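Local coordinates for nucleoprotein (Rift valley fever virus, PDB 3OV9) that encapsidates the viral RNA genome, assembling into ring-shaped hexamers that shield it from nucleases and present it as template for transcription and replication, at residues S170-L173 and L174-R178. Numbering follows the deposited sequence.
Sequences SLYL and LQFSR
Tyr172 and Phe176, one turn apart on helix 159-180, form an i to i+4 aromatic pair, a worked example of how a helix builds a ridge of side chains along one flank. The four-residue spacing, with CG anti to the backbone N in both (chi1 154° and -175°), sends the two the same way, side by side. The ring planes differ by only a modest tilt, but with centroids 5.1 Å apart little of one ring covers the other. What fills the offset is specific: Tyr172 OH sits above the centre of the Phe176 ring, 3.1 Å from Phe176 CD1, while in return Phe176 CB lies over the tyrosine face in a CH-pi contact, 3.9 Å from the centroid of the Tyr172 ring.

Beneath the rings runs the helical ladder, where Phe176 N donates to Tyr172 O at 2.8 Å in a nearly straight bond. One rung further on, Leu173 O is gripped twice, by Ser177 N at 3.0 Å and by the shorter bond from Ser177 OG at 2.7 Å. With its OG turned beside its own backbone N (chi1 -61°), the serine folds its hydroxyl back onto the preceding turn. At Leu171 O the pattern recurs in weak form: Gln175 N and, through a chain bent at chi2, Gln175 NE2 both reach it in long, weak bonds, each 3.4 Å from that oxygen.

Helix 130-136 and nearby loops, including Tyr140 and Pro147 against Tyr172 and Pro127 against Phe176, pack on the aromatic flank; Phe196 of helix 189-204 meets Leu173 and Ser177. The chemistry implies that the hydroxyl proton of the buried Ser177 is used within its own helix, close to Thr195, a probable RNA-binding residue, while Tyr172 OH over the Phe176 face and Phe176 CB over the Tyr172 face join the two aromatic side chains.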
ATOM      1  N   SER A 170     -29.930 -18.815   1.184  1.00 18.08           N
ATOM      2  CA  SER A 170     -28.565 -18.346   1.449  1.00 18.64           C
ATOM      3  C   SER A 170     -27.518 -18.956   0.509  1.00 18.97           C
ATOM      4  O   SER A 170     -26.468 -18.346   0.273  1.00 19.23           O
ATOM      5  CB  SER A 170     -28.180 -18.583   2.911  1.00 18.69           C
ATOM      6  OG  SER A 170     -28.973 -17.785   3.780  1.00 19.23           O
ATOM      7  N   LEU A 171     -27.803 -20.145  -0.026  1.00 19.27           N
ATOM      8  CA  LEU A 171     -26.924 -20.760  -1.027  1.00 19.48           C
ATOM      9  C   LEU A 171     -26.807 -19.852  -2.249  1.00 19.57           C
ATOM     10  O   LEU A 171     -25.699 -19.593  -2.726  1.00 19.73           O
ATOM     11  CB  LEU A 171     -27.407 -22.159  -1.432  1.00 19.73           C
ATOM     12  CG  LEU A 171     -26.487 -22.950  -2.377  1.00 20.17           C
ATOM     13  CD1 LEU A 171     -25.262 -23.489  -1.640  1.00 20.87           C
ATOM     14  CD2 LEU A 171     -27.241 -24.084  -3.064  1.00 20.56           C
ATOM     15  N   TYR A 172     -27.951 -19.361  -2.735  1.00 19.29           N
ATOM     16  CA  TYR A 172     -27.975 -18.376  -3.819  1.00 19.36           C
ATOM     17  C   TYR A 172     -27.289 -17.064  -3.432  1.00 19.57           C
ATOM     18  O   TYR A 172     -26.518 -16.515  -4.219  1.00 19.69           O
ATOM     19  CB  TYR A 172     -29.409 -18.103  -4.304  1.00 18.97           C
ATOM     20  CG  TYR A 172     -29.574 -16.731  -4.925  1.00 18.43           C
ATOM     21  CD1 TYR A 172     -29.219 -16.492  -6.255  1.00 17.55           C
ATOM     22  CD2 TYR A 172     -30.064 -15.662  -4.173  1.00 17.40           C
ATOM     23  CE1 TYR A 172     -29.359 -15.225  -6.821  1.00 17.27           C
ATOM     24  CE2 TYR A 172     -30.201 -14.398  -4.723  1.00 17.12           C
ATOM     25  CZ  TYR A 172     -29.849 -14.183  -6.045  1.00 17.43           C
ATOM     26  OH  TYR A 172     -29.994 -12.924  -6.582  1.00 17.21           O
ATOM     27  N   LEU A 173     -27.589 -16.561  -2.232  1.00 19.82           N
ATOM     28  CA  LEU A 173     -27.056 -15.273  -1.776  1.00 20.28           C
ATOM     29  C   LEU A 173     -25.535 -15.293  -1.682  1.00 20.97           C
ATOM     30  O   LEU A 173     -24.882 -14.278  -1.921  1.00 21.12           O
ATOM     31  CB  LEU A 173     -27.664 -14.862  -0.432  1.00 19.92           C
ATOM     32  CG  LEU A 173     -29.125 -14.402  -0.409  1.00 19.31           C
ATOM     33  CD1 LEU A 173     -29.568 -14.194   1.026  1.00 19.06           C
ATOM     34  CD2 LEU A 173     -29.323 -13.128  -1.217  1.00 19.33           C
ATOM     35  N   LEU A 174     -24.991 -16.458  -1.338  1.00 21.80           N
ATOM     36  CA  LEU A 174     -23.545 -16.676  -1.294  1.00 22.73           C
ATOM     37  C   LEU A 174     -22.912 -16.517  -2.677  1.00 23.39           C
ATOM     38  O   LEU A 174     -21.899 -15.829  -2.825  1.00 23.72           O
ATOM     39  CB  LEU A 174     -23.240 -18.064  -0.717  1.00 22.68           C
ATOM     40  CG  LEU A 174     -21.786 -18.543  -0.612  1.00 22.81           C
ATOM     41  CD1 LEU A 174     -20.970 -17.659   0.323  1.00 23.16           C
ATOM     42  CD2 LEU A 174     -21.749 -19.993  -0.145  1.00 23.04           C
ATOM     43  N   GLN A 175     -23.520 -17.148  -3.681  1.00 24.03           N
ATOM     44  CA  GLN A 175     -23.020 -17.097  -5.056  1.00 24.78           C
ATOM     45  C   GLN A 175     -23.212 -15.711  -5.659  1.00 25.22           C
ATOM     46  O   GLN A 175     -22.287 -15.150  -6.248  1.00 25.19           O
ATOM     47  CB  GLN A 175     -23.713 -18.145  -5.939  1.00 24.75           C
ATOM     48  CG  GLN A 175     -23.873 -19.527  -5.313  1.00 25.20           C
ATOM     49  CD  GLN A 175     -22.571 -20.116  -4.797  1.00 26.06           C
ATOM     50  OE1 GLN A 175     -21.557 -20.143  -5.503  1.00 26.23           O
ATOM     51  NE2 GLN A 175     -22.596 -20.602  -3.560  1.00 25.77           N
ATOM     52  N   PHE A 176     -24.418 -15.171  -5.492  1.00 25.74           N
ATOM     53  CA  PHE A 176     -24.805 -13.867  -6.027  1.00 26.36           C
ATOM     54  C   PHE A 176     -23.902 -12.742  -5.522  1.00 27.27           C
ATOM     55  O   PHE A 176     -23.427 -11.926  -6.314  1.00 27.31           O
ATOM     56  CB  PHE A 176     -26.271 -13.586  -5.675  1.00 26.01           C
ATOM     57  CG  PHE A 176     -26.827 -12.323  -6.277  1.00 25.26           C
ATOM     58  CD1 PHE A 176     -27.119 -12.250  -7.638  1.00 24.41           C
ATOM     59  CD2 PHE A 176     -27.088 -11.216  -5.475  1.00 24.46           C
ATOM     60  CE1 PHE A 176     -27.649 -11.085  -8.190  1.00 24.13           C
ATOM     61  CE2 PHE A 176     -27.616 -10.048  -6.017  1.00 24.35           C
ATOM     62  CZ  PHE A 176     -27.897  -9.982  -7.379  1.00 24.35           C
ATOM     63  N   SER A 177     -23.659 -12.720  -4.213  1.00 28.32           N
ATOM     64  CA  SER A 177     -22.840 -11.684  -3.576  1.00 29.67           C
ATOM     65  C   SER A 177     -21.389 -11.698  -4.050  1.00 30.52           C
ATOM     66  O   SER A 177     -20.747 -10.650  -4.110  1.00 30.64           O
ATOM     67  CB  SER A 177     -22.882 -11.818  -2.054  1.00 29.55           C
ATOM     68  OG  SER A 177     -24.202 -11.656  -1.564  1.00 30.03           O
ATOM     69  N   ARG A 178     -20.883 -12.884  -4.376  1.00 31.72           N
ATOM     70  CA  ARG A 178     -19.514 -13.034  -4.867  1.00 32.97           C
ATOM     71  C   ARG A 178     -19.377 -12.673  -6.348  1.00 33.84           C
ATOM     72  O   ARG A 178     -18.334 -12.173  -6.773  1.00 33.93           O
ATOM     73  CB  ARG A 178     -18.988 -14.448  -4.601  1.00 32.93           C
ATOM     74  CG  ARG A 178     -18.642 -14.713  -3.140  1.00 33.26           C
ATOM     75  CD  ARG A 178     -17.547 -15.762  -3.003  1.00 33.92           C
ATOM     76  NE  ARG A 178     -18.069 -17.124  -2.934  1.00 33.82           N
ATOM     77  CZ  ARG A 178     -17.967 -17.923  -1.873  1.00 33.67           C
ATOM     78  NH1 ARG A 178     -17.350 -17.511  -0.772  1.00 33.87           N
ATOM     79  NH2 ARG A 178     -18.478 -19.145  -1.917  1.00 33.43           N
TER